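Local coordinates for protein glycosaminoglycan xylosylkinase (Hydra vulgaris, PDB 5XOM) that probably phosphorylates xylose in the glycosaminoglycan linkage region of proteoglycans, as a secretory-pathway kinase of the Fam20 family, at residues Phe45-Ala49 and Trp50-His54; Asp55-Val59 and Arg60-Val64. All blocks are in the same frame, centred on the assembly; numbering follows the deposited sequence.

Interaction 1 of 2, residues Phe45-Ala49 and Trp50-His54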
loop_
_atom_site.group_PDB
_atom_site.type_symbol
_atom_site.label_atom_id
_atom_site.label_comp_id
_atom_site.label_asym_id
_atom_site.label_seq_id
_atom_site.Cartn_x
_atom_site.Cartn_y
_atom_site.Cartn_z
ATOM N N PHE A 45 14.442 7.466 6.196
ATOM C CA PHE A 45 13.190 6.900 5.688
ATOM C C PHE A 45 12.348 7.896 4.888
ATOM O O PHE A 45 11.119 7.819 4.904
ATOM C CB PHE A 45 12.346 6.324 6.832
ATOM C CG PHE A 45 13.064 5.302 7.668
ATOM C CD1 PHE A 45 13.275 4.019 7.195
ATOM C CD2 PHE A 45 13.509 5.622 8.940
ATOM C CE1 PHE A 45 13.938 3.081 7.972
ATOM C CE2 PHE A 45 14.167 4.694 9.719
ATOM C CZ PHE A 45 14.382 3.419 9.235
ATOM N N ASN A 46 12.971 8.817 4.158
ATOM C CA ASN A 46 12.229 9.846 3.437
ATOM C C ASN A 46 11.922 9.407 2.008
ATOM O O ASN A 46 12.820 8.985 1.273
ATOM C CB ASN A 46 13.018 11.154 3.433
ATOM C CG ASN A 46 12.959 11.869 4.770
ATOM O OD1 ASN A 46 11.994 11.731 5.521
ATOM N ND2 ASN A 46 14.001 12.631 5.077
ATOM N N ILE A 47 10.655 9.532 1.613
ATOM C CA ILE A 47 10.215 9.351 0.230
ATOM C C ILE A 47 9.385 10.566 -0.159
ATOM O O ILE A 47 8.460 10.943 0.570
ATOM C CB ILE A 47 9.389 8.063 0.055
ATOM C CG1 ILE A 47 10.127 6.865 0.667
ATOM C CG2 ILE A 47 9.064 7.829 -1.425
ATOM C CD1 ILE A 47 9.328 5.578 0.656
ATOM N N HIS A 48 9.714 11.191 -1.288
ATOM C CA HIS A 48 8.948 12.354 -1.714
ATOM C C HIS A 48 7.697 11.942 -2.480
ATOM O O HIS A 48 7.696 10.960 -3.228
ATOM C CB HIS A 48 9.777 13.306 -2.571
ATOM C CG HIS A 48 9.122 14.640 -2.755
ATOM N ND1 HIS A 48 8.216 14.892 -3.764
ATOM C CD2 HIS A 48 9.194 15.779 -2.024
ATOM C CE1 HIS A 48 7.784 16.137 -3.666
ATOM N NE2 HIS A 48 8.360 16.697 -2.617
ATOM N N ALA A 49 6.627 12.715 -2.282
ATOM C CA ALA A 49 5.326 12.375 -2.851
ATOM C C ALA A 49 5.368 12.264 -4.372
ATOM O O ALA A 49 4.696 11.402 -4.950
ATOM C CB ALA A 49 4.289 13.407 -2.421
ATOM N N TRP A 50 6.138 13.121 -5.052
ATOM C CA TRP A 50 6.126 13.027 -6.508
ATOM C C TRP A 50 6.754 11.726 -6.986
ATOM O O TRP A 50 6.365 11.207 -8.036
ATOM C CB TRP A 50 6.827 14.224 -7.156
ATOM C CG TRP A 50 6.324 15.605 -6.775
ATOM C CD1 TRP A 50 7.057 16.758 -6.786
ATOM C CD2 TRP A 50 4.998 15.983 -6.345
ATOM N NE1 TRP A 50 6.282 17.825 -6.392
ATOM C CE2 TRP A 50 5.017 17.376 -6.112
ATOM C CE3 TRP A 50 3.802 15.283 -6.134
ATOM C CZ2 TRP A 50 3.894 18.079 -5.682
ATOM C CZ3 TRP A 50 2.688 15.983 -5.703
ATOM C CH2 TRP A 50 2.742 17.366 -5.482
ATOM N N ASP A 51 7.683 11.161 -6.213
ATOM C CA ASP A 51 8.214 9.845 -6.554
ATOM C C ASP A 51 7.184 8.752 -6.294
ATOM O O ASP A 51 7.105 7.774 -7.047
ATOM C CB ASP A 51 9.498 9.577 -5.771
ATOM C CG ASP A 51 10.670 10.413 -6.264
ATOM O OD1 ASP A 51 10.794 10.618 -7.493
ATOM O OD2 ASP A 51 11.470 10.859 -5.418
ATOM N N VAL A 52 6.397 8.890 -5.222
ATOM C CA VAL A 52 5.303 7.954 -4.975
ATOM C C VAL A 52 4.349 7.926 -6.162
ATOM O O VAL A 52 3.890 6.857 -6.584
ATOM C CB VAL A 52 4.572 8.314 -3.670
ATOM C CG1 VAL A 52 3.375 7.396 -3.461
ATOM C CG2 VAL A 52 5.538 8.233 -2.486
ATOM N N TRP A 53 4.033 9.103 -6.713
ATOM C CA TRP A 53 3.160 9.189 -7.882
ATOM C C TRP A 53 3.794 8.517 -9.094
ATOM O O TRP A 53 3.151 7.716 -9.782
ATOM C CB TRP A 53 2.840 10.660 -8.171
ATOM C CG TRP A 53 2.174 10.974 -9.500
ATOM C CD1 TRP A 53 2.526 11.966 -10.372
ATOM C CD2 TRP A 53 1.036 10.318 -10.084
ATOM N NE1 TRP A 53 1.689 11.966 -11.462
ATOM C CE2 TRP A 53 0.765 10.966 -11.311
ATOM C CE3 TRP A 53 0.224 9.246 -9.694
ATOM C CZ2 TRP A 53 -0.286 10.580 -12.146
ATOM C CZ3 TRP A 53 -0.818 8.859 -10.528
ATOM C CH2 TRP A 53 -1.061 9.526 -11.742
ATOM N N HIS A 54 5.063 8.823 -9.370
ATOM C CA HIS A 54 5.705 8.270 -10.560
ATOM C C HIS A 54 5.834 6.754 -10.480
ATOM O O HIS A 54 5.731 6.073 -11.505
ATOM C CB HIS A 54 7.078 8.909 -10.767
ATOM C CG HIS A 54 7.023 10.347 -11.182
ATOM N ND1 HIS A 54 8.054 10.966 -11.856
ATOM C CD2 HIS A 54 6.065 11.290 -11.016
ATOM C CE1 HIS A 54 7.732 12.225 -12.088
ATOM N NE2 HIS A 54 6.531 12.449 -11.587
HETATM O O HOH W 1 11.792 9.936 -2.849
#
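H48 and W50 meet in two ways at the start of helix 49-56: the imidazole accepts a hydrogen bond from the backbone of W50 and turns its edge to the indole. The first is an N-terminal cap. W50 N donates to H48 ND1 over 3.0 Å with an N-H...N angle of 166°, the donor standing somewhat out of the imidazole plane. A histidine that accepts at ND1 carries no proton there, so this bond is consistent with a neutral ring protonated at NE2. The second is an edge-to-face pair, with H48 CE1 lying 3.3 Å from W50 CD1, toward the rim of the indole face, and the planes inclined at 66°. With CG trans to the main-chain nitrogen and beside the carbonyl carbon (chi1 -167°), the histidine ring lies alongside the W50 side chain, where both contacts can form.

The H48 carbonyl opens the helical hydrogen bonding. H48 O takes V52 N at 3.2 Å and a weaker, bent bond from D51 N. A water accepts from H48 N and donates to D51 OD2 at 2.7 Å, tying the D51 carboxylate back to the N-cap residue. A49 O continues the pattern by accepting from W53 N at 3.0 Å. One residue before the cap, I47 CG2 packs on V52 CG2 at 3.7 Å, the two side chains crossing nearly at right angles.

Outside the turn, W50 NE1 and W53 NE1 donate hydrogen bonds to the backbone oxygens of D101 and W213, respectively. A49, W50 and V52 rest on helix 67-79, both tryptophans touch Q106 of strand 106-112, and I47 and V52 also pack on Y71 and V68 of the second subunit.

Interaction 2 of 2, residues Asp55-Val59 and Arg60-Val64; sequences DMISV and RALTV
S58 and A61 exchange two backbone hydrogen bonds that close the hairpin-like turn after helix 49-56. S58 N donates to A61 O over 2.9 Å, nearly straight at 170°. The return bond, A61 N to S58 O at 3.1 Å, is equally linear at hydrogen. The pair forms a single antiparallel bridge of the hydrogen-bonded kind, and S58-A61 is a type I beta turn with V59 and R60 at its corners. A61 O also receives a CH...O contact from I57 CA at 3.6 Å. At the turn, one water lies 3.0 Å from S58 OG and accepts a weak bond from R60 N, while the R60 guanidinium has its partners outside the turn: NH1 hydrogen-bonds S290 O and forms a salt bridge with D262.

Apolar contacts join the two arms. I57 CG2 meets L62 CD2 at 3.6 Å, the two side chains running side by side. M56 CG sits between its main-chain N and carbonyl carbon (chi1 79°) and chi2 is extended, which brings CG to 3.4 Å from L62 O and SD to 3.7 Å from T63 CA. Beyond the segments, V64 O accepts from R143, and L62 shares backbone hydrogen bonding with Y148.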
loop_
_atom_site.group_PDB
_atom_site.type_symbol
_atom_site.label_atom_id
_atom_site.label_comp_id
_atom_site.label_asym_id
_atom_site.label_seq_id
_atom_site.Cartn_x
_atom_site.Cartn_y
_atom_site.Cartn_z
ATOM N N ASP A 55 6.051 6.208 -9.284
ATOM C CA ASP A 55 6.295 4.779 -9.124
ATOM C C ASP A 55 5.032 3.937 -8.993
ATOM O O ASP A 55 5.121 2.710 -9.120
ATOM C CB ASP A 55 7.170 4.517 -7.894
ATOM C CG ASP A 55 8.569 5.073 -8.039
ATOM O OD1 ASP A 55 9.030 5.254 -9.188
ATOM O OD2 ASP A 55 9.207 5.320 -6.996
ATOM N N MET A 56 3.870 4.534 -8.727
ATOM C CA MET A 56 2.685 3.713 -8.522
ATOM C C MET A 56 1.981 3.349 -9.824
ATOM O O MET A 56 1.162 2.424 -9.826
ATOM C CB MET A 56 1.691 4.406 -7.567
ATOM C CG MET A 56 0.823 5.501 -8.179
ATOM S SD MET A 56 -0.526 6.050 -7.086
ATOM C CE MET A 56 0.367 6.583 -5.626
ATOM N N ILE A 57 2.309 4.006 -10.932
ATOM C CA ILE A 57 1.609 3.775 -12.192
ATOM C C ILE A 57 2.123 2.500 -12.850
ATOM O O ILE A 57 3.337 2.283 -12.958
ATOM C CB ILE A 57 1.771 4.978 -13.133
ATOM C CG1 ILE A 57 1.181 6.232 -12.494
ATOM C CG2 ILE A 57 1.101 4.703 -14.483
ATOM C CD1 ILE A 57 1.566 7.491 -13.210
ATOM N N SER A 58 1.192 1.655 -13.289
ATOM C CA SER A 58 1.457 0.560 -14.211
ATOM C C SER A 58 0.422 0.627 -15.327
ATOM O O SER A 58 -0.512 1.431 -15.282
ATOM C CB SER A 58 1.424 -0.802 -13.503
ATOM O OG SER A 58 0.200 -0.990 -12.822
ATOM N N VAL A 59 0.581 -0.227 -16.340
ATOM C CA VAL A 59 -0.241 -0.077 -17.534
ATOM C C VAL A 59 -1.704 -0.418 -17.269
ATOM O O VAL A 59 -2.580 0.002 -18.037
ATOM C CB VAL A 59 0.316 -0.930 -18.691
ATOM C CG1 VAL A 59 -0.137 -2.381 -18.580
ATOM C CG2 VAL A 59 -0.100 -0.334 -20.032
ATOM N N ARG A 60 -2.006 -1.118 -16.174
ATOM C CA ARG A 60 -3.384 -1.440 -15.830
ATOM C C ARG A 60 -3.865 -0.761 -14.551
ATOM O O ARG A 60 -4.934 -1.117 -14.038
ATOM C CB ARG A 60 -3.545 -2.956 -15.696
ATOM C CG ARG A 60 -3.426 -3.711 -17.027
ATOM C CD ARG A 60 -4.426 -3.167 -18.061
ATOM N NE ARG A 60 -5.800 -3.233 -17.586
ATOM C CZ ARG A 60 -6.864 -2.930 -18.320
ATOM N NH1 ARG A 60 -6.767 -2.535 -19.592
ATOM N NH2 ARG A 60 -8.080 -3.024 -17.784
ATOM N N ALA A 61 -3.137 0.233 -14.046
ATOM C CA ALA A 61 -3.585 0.947 -12.850
ATOM C C ALA A 61 -2.807 2.244 -12.711
ATOM O O ALA A 61 -1.575 2.221 -12.624
ATOM C CB ALA A 61 -3.418 0.089 -11.593
ATOM N N LEU A 62 -3.521 3.372 -12.671
ATOM C CA LEU A 62 -2.870 4.640 -12.378
ATOM C C LEU A 62 -2.686 4.844 -10.881
ATOM O O LEU A 62 -1.695 5.449 -10.460
ATOM C CB LEU A 62 -3.666 5.809 -12.971
ATOM C CG LEU A 62 -3.667 5.991 -14.493
ATOM C CD1 LEU A 62 -4.390 7.297 -14.847
ATOM C CD2 LEU A 62 -2.249 5.953 -15.080
ATOM N N THR A 63 -3.609 4.341 -10.066
ATOM C CA THR A 63 -3.538 4.473 -8.619
ATOM C C THR A 63 -3.706 3.102 -7.980
ATOM O O THR A 63 -4.032 2.113 -8.642
ATOM C CB THR A 63 -4.601 5.445 -8.087
ATOM O OG1 THR A 63 -5.900 4.985 -8.476
ATOM C CG2 THR A 63 -4.377 6.846 -8.653
ATOM N N VAL A 64 -3.487 3.057 -6.668
ATOM C CA VAL A 64 -3.444 1.810 -5.919
ATOM C C VAL A 64 -4.419 1.882 -4.751
ATOM O O VAL A 64 -4.914 2.948 -4.382
ATOM C CB VAL A 64 -2.025 1.495 -5.411
ATOM C CG1 VAL A 64 -1.112 1.186 -6.577
ATOM C CG2 VAL A 64 -1.492 2.671 -4.601
HETATM O O HOH W 2 -0.899 -3.409 -14.191
#

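In the fold
Interactions 1 and 2 follow one another along the chain and share helix 49-56: residues 45-54 start it, residues 55-64 lead from its end toward helix 67-79. Their centres are 14 Å apart, and they meet where W53 CZ3 packs 3.5 Å from L62 O. Both are partly buried, but interaction 1 lies farther out, about 24 Å from the chain centre against 16 Å, and touches the second subunit, whereas interaction 2 stays within its own chain. Side-chain capping and an aromatic pair distinguish the helix start; a backbone-bonded turn with sulfur and aliphatic packing distinguishes the exit, which engages strand 280-286 through V59 and L62.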